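Probable ATP-dependent kinase TDA10 (Saccharomyces cerevisiae, PDB 1ODF) is probably an ATP-dependent kinase with a P-loop for the nucleotide, its phosphate-accepting substrate still unidentified. Local coordinates at residues 262-272 against 282-290; 62-70 against 149-160. One frame throughout, in Å; residues are numbered along the deposited sequence.

Interaction 1: 262-272 against 282-290; sequences SESLGSIATLT and YSTKTRCIE
The C-terminal beta hairpin is closed here by Thr270 and Thr272 pairing with Arg287 and Lys285. Thr270 N binds Arg287 O at 2.8 Å, and Thr272 N binds Lys285 O, also at 2.8 Å; the return bonds run from Arg287 N and Lys285 N. An angle of 176° between the strand directions confirms the antiparallel course. Strand 281-287 is one of the two outermost strands of the six-stranded mixed sheet. From the face that also carries Thr270 and Thr272, Lys285 and Arg287 reach to the turn that follows helix 249-262. There Glu263 lies across the two basic chains. Lys285, extended as far as CE and bent at chi4 (-63°), brings NZ to the syn lone pair of Glu263 OE1 at 3.0 Å in a salt bridge, with a weak second bond to OE2. Arg287, bent at chi2, lays CD against Glu263 CB at 3.5 Å and donates from NH2 to Glu263 O at 3.0 Å; this oxygen lies in the guanidinium plane, yet the donor stands 58° out of the carbonyl plane. Ile289 CG1 sits over one guanidinium face, offset toward the rim. On the other side of the hairpin, Leu271 CD1 touches Thr284 CG2 at 3.8 Å and Thr286 OG1 at 3.5 Å.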
loop_
_atom_site.group_PDB
_atom_site.type_symbol
_atom_site.label_atom_id
_atom_site.label_comp_id
_atom_site.label_asym_id
_atom_site.label_seq_id
_atom_site.Cartn_x
_atom_site.Cartn_y
_atom_site.Cartn_z
ATOM N N SER A 262 14.167 2.464 8.838
ATOM C CA SER A 262 14.165 1.185 9.537
ATOM C C SER A 262 14.456 -0.004 8.622
ATOM O O SER A 262 14.953 -1.033 9.079
ATOM C CB SER A 262 12.816 0.959 10.214
ATOM O OG SER A 262 11.864 0.463 9.281
ATOM N N GLU A 263 14.130 0.127 7.337
ATOM C CA GLU A 263 14.370 -0.945 6.376
ATOM C C GLU A 263 13.808 -2.282 6.868
ATOM O O GLU A 263 14.510 -3.302 6.885
ATOM C CB GLU A 263 15.869 -1.102 6.130
ATOM C CG GLU A 263 16.521 0.054 5.405
ATOM C CD GLU A 263 17.996 -0.200 5.169
ATOM O OE1 GLU A 263 18.798 -0.022 6.110
ATOM O OE2 GLU A 263 18.358 -0.602 4.045
ATOM N N SER A 264 12.547 -2.289 7.265
ATOM C CA SER A 264 11.987 -3.529 7.755
ATOM C C SER A 264 10.554 -3.806 7.331
ATOM O O SER A 264 9.824 -4.492 8.043
ATOM C CB SER A 264 12.099 -3.588 9.281
ATOM O OG SER A 264 11.296 -2.598 9.885
ATOM N N LEU A 265 10.144 -3.259 6.191
ATOM C CA LEU A 265 8.804 -3.525 5.687
ATOM C C LEU A 265 8.738 -5.046 5.500
ATOM O O LEU A 265 7.727 -5.680 5.788
ATOM C CB LEU A 265 8.573 -2.816 4.347
ATOM C CG LEU A 265 7.295 -3.213 3.596
ATOM C CD1 LEU A 265 6.068 -2.906 4.448
ATOM C CD2 LEU A 265 7.231 -2.482 2.263
ATOM N N GLY A 266 9.842 -5.618 5.022
ATOM C CA GLY A 266 9.914 -7.053 4.822
ATOM C C GLY A 266 10.551 -7.724 6.028
ATOM O O GLY A 266 11.557 -7.234 6.559
ATOM N N SER A 267 9.979 -8.842 6.470
ATOM C CA SER A 267 10.527 -9.563 7.615
ATOM C C SER A 267 11.800 -10.337 7.246
ATOM O O SER A 267 12.669 -10.545 8.085
ATOM C CB SER A 267 9.490 -10.528 8.196
ATOM O OG SER A 267 9.360 -11.693 7.399
ATOM N N ILE A 268 11.920 -10.755 5.991
ATOM C CA ILE A 268 13.104 -11.496 5.567
ATOM C C ILE A 268 14.160 -10.566 4.984
ATOM O O ILE A 268 15.323 -10.616 5.374
ATOM C CB ILE A 268 12.755 -12.543 4.517
ATOM C CG1 ILE A 268 11.724 -13.524 5.089
ATOM C CG2 ILE A 268 14.021 -13.247 4.066
ATOM C CD1 ILE A 268 11.149 -14.473 4.074
ATOM N N ALA A 269 13.753 -9.726 4.039
ATOM C CA ALA A 269 14.670 -8.776 3.417
ATOM C C ALA A 269 13.859 -7.623 2.839
ATOM O O ALA A 269 12.657 -7.758 2.580
ATOM C CB ALA A 269 15.493 -9.461 2.313
ATOM N N THR A 270 14.520 -6.486 2.656
ATOM C CA THR A 270 13.869 -5.306 2.112
ATOM C C THR A 270 14.769 -4.576 1.128
ATOM O O THR A 270 15.968 -4.389 1.369
ATOM C CB THR A 270 13.462 -4.303 3.220
ATOM O OG1 THR A 270 12.510 -4.910 4.106
ATOM C CG2 THR A 270 12.820 -3.060 2.600
ATOM N N LEU A 271 14.178 -4.185 0.006
ATOM C CA LEU A 271 14.880 -3.431 -1.016
ATOM C C LEU A 271 14.345 -2.004 -0.958
ATOM O O LEU A 271 13.138 -1.791 -1.079
ATOM C CB LEU A 271 14.616 -4.018 -2.407
ATOM C CG LEU A 271 15.011 -3.136 -3.607
ATOM C CD1 LEU A 271 16.515 -2.992 -3.670
ATOM C CD2 LEU A 271 14.488 -3.754 -4.907
ATOM N N THR A 272 15.231 -1.034 -0.751
ATOM C CA THR A 272 14.811 0.363 -0.709
ATOM C C THR A 272 15.378 1.088 -1.930
ATOM O O THR A 272 16.572 0.998 -2.232
ATOM C CB THR A 272 15.282 1.092 0.586
ATOM O OG1 THR A 272 14.706 0.464 1.743
ATOM C CG2 THR A 272 14.846 2.553 0.556
ATOM N N TYR A 282 18.421 7.187 -7.752
ATOM C CA TYR A 282 19.696 7.795 -7.398
ATOM C C TYR A 282 20.446 6.935 -6.374
ATOM O O TYR A 282 21.664 7.068 -6.213
ATOM C CB TYR A 282 19.484 9.220 -6.869
ATOM C CG TYR A 282 18.522 9.337 -5.705
ATOM C CD1 TYR A 282 18.925 9.029 -4.401
ATOM C CD2 TYR A 282 17.205 9.765 -5.907
ATOM C CE1 TYR A 282 18.035 9.150 -3.323
ATOM C CE2 TYR A 282 16.313 9.888 -4.847
ATOM C CZ TYR A 282 16.730 9.581 -3.556
ATOM O OH TYR A 282 15.841 9.708 -2.509
ATOM N N SER A 283 19.722 6.049 -5.688
ATOM C CA SER A 283 20.347 5.161 -4.707
ATOM C C SER A 283 19.519 3.911 -4.426
ATOM O O SER A 283 18.286 3.912 -4.530
ATOM C CB SER A 283 20.619 5.892 -3.382
ATOM O OG SER A 283 19.540 5.749 -2.472
ATOM N N THR A 284 20.223 2.848 -4.055
ATOM C CA THR A 284 19.606 1.572 -3.753
ATOM C C THR A 284 20.245 0.940 -2.527
ATOM O O THR A 284 21.424 1.160 -2.248
ATOM C CB THR A 284 19.743 0.622 -4.956
ATOM O OG1 THR A 284 18.781 0.989 -5.953
ATOM C CG2 THR A 284 19.516 -0.810 -4.548
ATOM N N LYS A 285 19.456 0.165 -1.789
ATOM C CA LYS A 285 19.950 -0.523 -0.607
ATOM C C LYS A 285 19.103 -1.761 -0.288
ATOM O O LYS A 285 17.865 -1.721 -0.294
ATOM C CB LYS A 285 19.966 0.432 0.591
ATOM C CG LYS A 285 20.786 -0.059 1.776
ATOM C CD LYS A 285 20.919 1.029 2.837
ATOM C CE LYS A 285 21.855 0.603 3.978
ATOM N NZ LYS A 285 21.351 -0.583 4.740
ATOM N N THR A 286 19.789 -2.867 -0.024
ATOM C CA THR A 286 19.131 -4.118 0.309
ATOM C C THR A 286 19.531 -4.553 1.704
ATOM O O THR A 286 20.699 -4.827 1.967
ATOM C CB THR A 286 19.508 -5.228 -0.675
ATOM O OG1 THR A 286 18.933 -4.934 -1.951
ATOM C CG2 THR A 286 18.985 -6.578 -0.191
ATOM N N ARG A 287 18.553 -4.604 2.597
ATOM C CA ARG A 287 18.810 -5.023 3.960
ATOM C C ARG A 287 18.220 -6.407 4.174
ATOM O O ARG A 287 17.028 -6.622 3.957
ATOM C CB ARG A 287 18.178 -4.052 4.959
ATOM C CG ARG A 287 18.556 -4.358 6.403
ATOM C CD ARG A 287 17.448 -3.998 7.376
ATOM N NE ARG A 287 17.768 -4.432 8.736
ATOM C CZ ARG A 287 16.880 -4.547 9.724
ATOM N NH1 ARG A 287 17.274 -4.950 10.926
ATOM N NH2 ARG A 287 15.598 -4.273 9.511
ATOM N N CYS A 288 19.057 -7.352 4.583
ATOM C CA CYS A 288 18.583 -8.703 4.851
ATOM C C CYS A 288 18.675 -8.947 6.355
ATOM O O CYS A 288 19.722 -9.349 6.866
ATOM C CB CYS A 288 19.423 -9.732 4.106
ATOM S SG CYS A 288 18.815 -11.399 4.365
ATOM N N ILE A 289 17.564 -8.701 7.049
ATOM C CA ILE A 289 17.471 -8.832 8.502
ATOM C C ILE A 289 18.341 -9.896 9.179
ATOM O O ILE A 289 18.054 -11.098 9.145
ATOM C CB ILE A 289 15.998 -9.004 8.936
ATOM C CG1 ILE A 289 15.204 -7.760 8.523
ATOM C CG2 ILE A 289 15.914 -9.219 10.445
ATOM C CD1 ILE A 289 13.768 -7.742 8.997
ATOM N N GLU A 290 19.409 -9.413 9.809
ATOM C CA GLU A 290 20.377 -10.239 10.522
ATOM C C GLU A 290 19.868 -10.642 11.910
ATOM O O GLU A 290 19.661 -9.795 12.785
ATOM C CB GLU A 290 21.702 -9.475 10.646
ATOM C CG GLU A 290 21.638 -8.010 10.172
ATOM C CD GLU A 290 20.768 -7.108 11.055
ATOM O OE1 GLU A 290 19.565 -7.395 11.234
ATOM O OE2 GLU A 290 21.294 -6.099 11.569
#

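Interaction 2: 62-70 against 149-160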
loop_
_atom_site.group_PDB
_atom_site.type_symbol
_atom_site.label_atom_id
_atom_site.label_comp_id
_atom_site.label_asym_id
_atom_site.label_seq_id
_atom_site.Cartn_x
_atom_site.Cartn_y
_atom_site.Cartn_z
ATOM N N GLU A 62 2.968 -23.848 -11.166
ATOM C CA GLU A 62 3.591 -24.552 -10.052
ATOM C C GLU A 62 3.391 -23.836 -8.715
ATOM O O GLU A 62 3.690 -24.389 -7.653
ATOM C CB GLU A 62 5.081 -24.735 -10.325
ATOM C CG GLU A 62 5.385 -25.584 -11.555
ATOM C CD GLU A 62 4.777 -26.971 -11.465
ATOM O OE1 GLU A 62 4.943 -27.622 -10.411
ATOM O OE2 GLU A 62 4.140 -27.413 -12.449
ATOM N N LYS A 63 2.873 -22.613 -8.774
ATOM C CA LYS A 63 2.649 -21.812 -7.574
ATOM C C LYS A 63 1.392 -20.949 -7.699
ATOM O O LYS A 63 1.052 -20.499 -8.791
ATOM C CB LYS A 63 3.860 -20.899 -7.323
ATOM C CG LYS A 63 5.169 -21.623 -7.023
ATOM C CD LYS A 63 5.132 -22.299 -5.651
ATOM C CE LYS A 63 6.467 -22.967 -5.341
ATOM N NZ LYS A 63 6.467 -23.620 -4.005
ATOM N N SER A 64 0.710 -20.720 -6.579
ATOM C CA SER A 64 -0.488 -19.878 -6.567
ATOM C C SER A 64 -0.073 -18.446 -6.213
ATOM O O SER A 64 0.414 -18.186 -5.110
ATOM C CB SER A 64 -1.497 -20.390 -5.531
ATOM O OG SER A 64 -2.615 -19.519 -5.449
ATOM N N ILE A 65 -0.271 -17.522 -7.148
ATOM C CA ILE A 65 0.105 -16.125 -6.942
ATOM C C ILE A 65 -1.097 -15.199 -6.755
ATOM O O ILE A 65 -1.981 -15.139 -7.601
ATOM C CB ILE A 65 0.926 -15.576 -8.144
ATOM C CG1 ILE A 65 2.032 -16.566 -8.537
ATOM C CG2 ILE A 65 1.528 -14.215 -7.787
ATOM C CD1 ILE A 65 3.083 -16.804 -7.469
ATOM N N GLY A 66 -1.114 -14.466 -5.649
ATOM C CA GLY A 66 -2.202 -13.539 -5.390
ATOM C C GLY A 66 -1.732 -12.090 -5.424
ATOM O O GLY A 66 -0.566 -11.788 -5.151
ATOM N N TYR A 67 -2.640 -11.184 -5.757
ATOM C CA TYR A 67 -2.304 -9.769 -5.817
ATOM C C TYR A 67 -3.464 -8.917 -5.340
ATOM O O TYR A 67 -4.629 -9.234 -5.586
ATOM C CB TYR A 67 -1.937 -9.364 -7.252
ATOM C CG TYR A 67 -1.664 -7.882 -7.423
ATOM C CD1 TYR A 67 -2.708 -6.944 -7.419
ATOM C CD2 TYR A 67 -0.358 -7.409 -7.534
ATOM C CE1 TYR A 67 -2.455 -5.575 -7.510
ATOM C CE2 TYR A 67 -0.089 -6.045 -7.633
ATOM C CZ TYR A 67 -1.139 -5.132 -7.616
ATOM O OH TYR A 67 -0.860 -3.787 -7.709
ATOM N N ALA A 68 -3.139 -7.829 -4.656
ATOM C CA ALA A 68 -4.159 -6.916 -4.185
ATOM C C ALA A 68 -3.567 -5.563 -3.820
ATOM O O ALA A 68 -2.413 -5.462 -3.411
ATOM C CB ALA A 68 -4.886 -7.509 -2.973
ATOM N N SER A 69 -4.361 -4.522 -4.024
ATOM C CA SER A 69 -3.981 -3.175 -3.633
ATOM C C SER A 69 -4.736 -3.027 -2.323
ATOM O O SER A 69 -5.850 -3.536 -2.190
ATOM C CB SER A 69 -4.498 -2.137 -4.625
ATOM O OG SER A 69 -4.668 -0.882 -3.980
ATOM N N ILE A 70 -4.143 -2.366 -1.344
ATOM C CA ILE A 70 -4.851 -2.194 -0.085
ATOM C C ILE A 70 -6.198 -1.496 -0.328
ATOM O O ILE A 70 -7.163 -1.727 0.400
ATOM C CB ILE A 70 -4.000 -1.379 0.938
ATOM C CG1 ILE A 70 -4.737 -1.282 2.278
ATOM C CG2 ILE A 70 -3.687 0.002 0.383
ATOM C CD1 ILE A 70 -4.920 -2.619 2.989
ATOM N N ILE A 149 -8.816 -16.313 -5.501
ATOM C CA ILE A 149 -7.450 -16.809 -5.558
ATOM C C ILE A 149 -7.401 -18.262 -5.100
ATOM O O ILE A 149 -8.064 -18.632 -4.132
ATOM C CB ILE A 149 -6.520 -15.940 -4.672
ATOM C CG1 ILE A 149 -6.586 -14.480 -5.146
ATOM C CG2 ILE A 149 -5.082 -16.461 -4.749
ATOM C CD1 ILE A 149 -5.793 -13.506 -4.298
ATOM N N LYS A 150 -6.620 -19.082 -5.803
ATOM C CA LYS A 150 -6.498 -20.501 -5.464
ATOM C C LYS A 150 -5.739 -20.743 -4.163
ATOM O O LYS A 150 -4.661 -20.192 -3.951
ATOM C CB LYS A 150 -5.791 -21.269 -6.588
ATOM C CG LYS A 150 -6.493 -21.229 -7.940
ATOM C CD LYS A 150 -5.711 -22.015 -8.992
ATOM C CE LYS A 150 -6.314 -21.854 -10.388
ATOM N NZ LYS A 150 -6.206 -20.451 -10.890
ATOM N N LEU A 151 -6.314 -21.570 -3.296
ATOM C CA LEU A 151 -5.688 -21.922 -2.030
ATOM C C LEU A 151 -5.017 -23.292 -2.164
ATOM O O LEU A 151 -5.494 -24.166 -2.886
ATOM C CB LEU A 151 -6.727 -21.976 -0.910
ATOM C CG LEU A 151 -7.292 -20.661 -0.362
ATOM C CD1 LEU A 151 -6.195 -19.862 0.333
ATOM C CD2 LEU A 151 -7.884 -19.863 -1.494
ATOM N N PRO A 152 -3.873 -23.483 -1.496
ATOM C CA PRO A 152 -3.206 -22.486 -0.651
ATOM C C PRO A 152 -2.475 -21.425 -1.491
ATOM O O PRO A 152 -2.123 -21.663 -2.644
ATOM C CB PRO A 152 -2.244 -23.336 0.172
ATOM C CG PRO A 152 -1.838 -24.394 -0.814
ATOM C CD PRO A 152 -3.168 -24.775 -1.446
ATOM N N VAL A 153 -2.256 -20.253 -0.910
ATOM C CA VAL A 153 -1.562 -19.189 -1.620
ATOM C C VAL A 153 -0.065 -19.294 -1.337
ATOM O O VAL A 153 0.352 -19.369 -0.181
ATOM C CB VAL A 153 -2.060 -17.805 -1.175
ATOM C CG1 VAL A 153 -1.417 -16.717 -2.038
ATOM C CG2 VAL A 153 -3.575 -17.752 -1.274
ATOM N N ASP A 154 0.732 -19.317 -2.400
ATOM C CA ASP A 154 2.178 -19.413 -2.269
ATOM C C ASP A 154 2.851 -18.041 -2.142
ATOM O O ASP A 154 3.737 -17.851 -1.316
ATOM C CB ASP A 154 2.742 -20.184 -3.467
ATOM C CG ASP A 154 2.301 -21.650 -3.472
ATOM O OD1 ASP A 154 2.756 -22.409 -2.589
ATOM O OD2 ASP A 154 1.497 -22.034 -4.350
ATOM N N ILE A 155 2.424 -17.091 -2.964
ATOM C CA ILE A 155 2.974 -15.741 -2.932
ATOM C C ILE A 155 1.834 -14.736 -2.981
ATOM O O ILE A 155 0.980 -14.805 -3.860
ATOM C CB ILE A 155 3.923 -15.477 -4.136
ATOM C CG1 ILE A 155 5.161 -16.370 -4.020
ATOM C CG2 ILE A 155 4.328 -13.994 -4.187
ATOM C CD1 ILE A 155 6.092 -16.277 -5.199
ATOM N N PHE A 156 1.807 -13.821 -2.019
ATOM C CA PHE A 156 0.770 -12.808 -2.006
ATOM C C PHE A 156 1.372 -11.415 -2.053
ATOM O O PHE A 156 2.120 -10.998 -1.164
ATOM C CB PHE A 156 -0.131 -12.942 -0.777
ATOM C CG PHE A 156 -1.350 -12.085 -0.855
ATOM C CD1 PHE A 156 -1.271 -10.711 -0.623
ATOM C CD2 PHE A 156 -2.575 -12.630 -1.250
ATOM C CE1 PHE A 156 -2.388 -9.894 -0.789
ATOM C CE2 PHE A 156 -3.706 -11.812 -1.420
ATOM C CZ PHE A 156 -3.608 -10.447 -1.190
ATOM N N ILE A 157 1.016 -10.700 -3.109
ATOM C CA ILE A 157 1.500 -9.354 -3.349
ATOM C C ILE A 157 0.472 -8.328 -2.901
ATOM O O ILE A 157 -0.660 -8.331 -3.376
ATOM C CB ILE A 157 1.794 -9.155 -4.859
ATOM C CG1 ILE A 157 2.805 -10.207 -5.323
ATOM C CG2 ILE A 157 2.318 -7.752 -5.125
ATOM C CD1 ILE A 157 3.127 -10.139 -6.800
ATOM N N LEU A 158 0.866 -7.466 -1.969
ATOM C CA LEU A 158 -0.013 -6.409 -1.482
ATOM C C LEU A 158 0.736 -5.081 -1.657
ATOM O O LEU A 158 1.949 -5.011 -1.422
ATOM C CB LEU A 158 -0.374 -6.630 -0.008
ATOM C CG LEU A 158 -1.342 -5.605 0.605
ATOM C CD1 LEU A 158 -2.714 -5.715 -0.073
ATOM C CD2 LEU A 158 -1.458 -5.837 2.099
ATOM N N GLU A 159 0.020 -4.040 -2.079
ATOM C CA GLU A 159 0.647 -2.741 -2.296
ATOM C C GLU A 159 -0.220 -1.573 -1.849
ATOM O O GLU A 159 -1.444 -1.607 -1.981
ATOM C CB GLU A 159 1.004 -2.572 -3.773
ATOM C CG GLU A 159 -0.194 -2.373 -4.691
ATOM C CD GLU A 159 -0.660 -0.918 -4.770
ATOM O OE1 GLU A 159 -1.796 -0.700 -5.235
ATOM O OE2 GLU A 159 0.099 0.004 -4.381
ATOM N N GLY A 160 0.442 -0.544 -1.320
ATOM C CA GLY A 160 -0.231 0.654 -0.852
ATOM C C GLY A 160 0.793 1.753 -0.602
ATOM O O GLY A 160 1.994 1.484 -0.482
HETATM O O HOH W 1 4.101 -25.274 -3.858
#
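Ile65 to Ser69 pair in parallel with Ile155 to Glu159, the edge strand of the P-loop kinase core beside its neighbour; the strand directions differ by only 12°. The tight part is the buried middle. Gly66 N donates to Ile155 O at 2.8 Å, while Gly66 O receives Ile157 N. A side chain on Gly66 would run into Ile149 CD1, which lies 3.8 Å from Gly66 CA, and would also crowd the Phe156 ring. Ala68 CB meets Phe156 CZ at 3.7 Å on this face. On the face toward helix 44-59, Ile65 and Ile155 lie side by side, and Ile157 CG2 approaches Tyr67 CD2 to 3.6 Å.

The loose, solvent side is confined to Lys63, which crosses Asp154 at about a right angle. Its NZ stays 4.2 Å from Asp154 OD1, beyond a salt bridge, and a water bonded to NZ reaches OD1 only weakly. Ser64 beside it is tightly held. Asp154, with CG anti to its carbonyl carbon (chi1 -67°), presents the anti lone pair of OD2 to Ser64 N at 2.7 Å. Ser64 O takes both Asp154 N and Ile155 N. An alanine in place of Asp154 would remove the carboxylate and is likely to leave Ser64 N without its acceptor and Lys63 without its nearby opposite charge. Ser64 OG, anti to the backbone N, donates to Lys150 O at 2.6 Å from a position tilted 25° out of that carbonyl plane.

Both contacts belong to one mixed six-stranded sheet and include its two outermost strands: 65-69 in interaction 2 and 281-287 in interaction 1. Strands 32-37 and 204-211 lie between the pairs, which accounts for centres 21 Å apart, with about 7 Å between nearest atoms, so they are not in contact. Both segments of interaction 2 precede those of interaction 1 in the sequence. The parallel pair is joined over a long connection, whereas the antiparallel pair is a local hairpin at the C-terminus. Strand 32-37 leads into the predicted ATP-binding loop; Glu159 touches Lys44 of that site, whereas Thr272 stays about 10 Å from Gly38, measured between side chains.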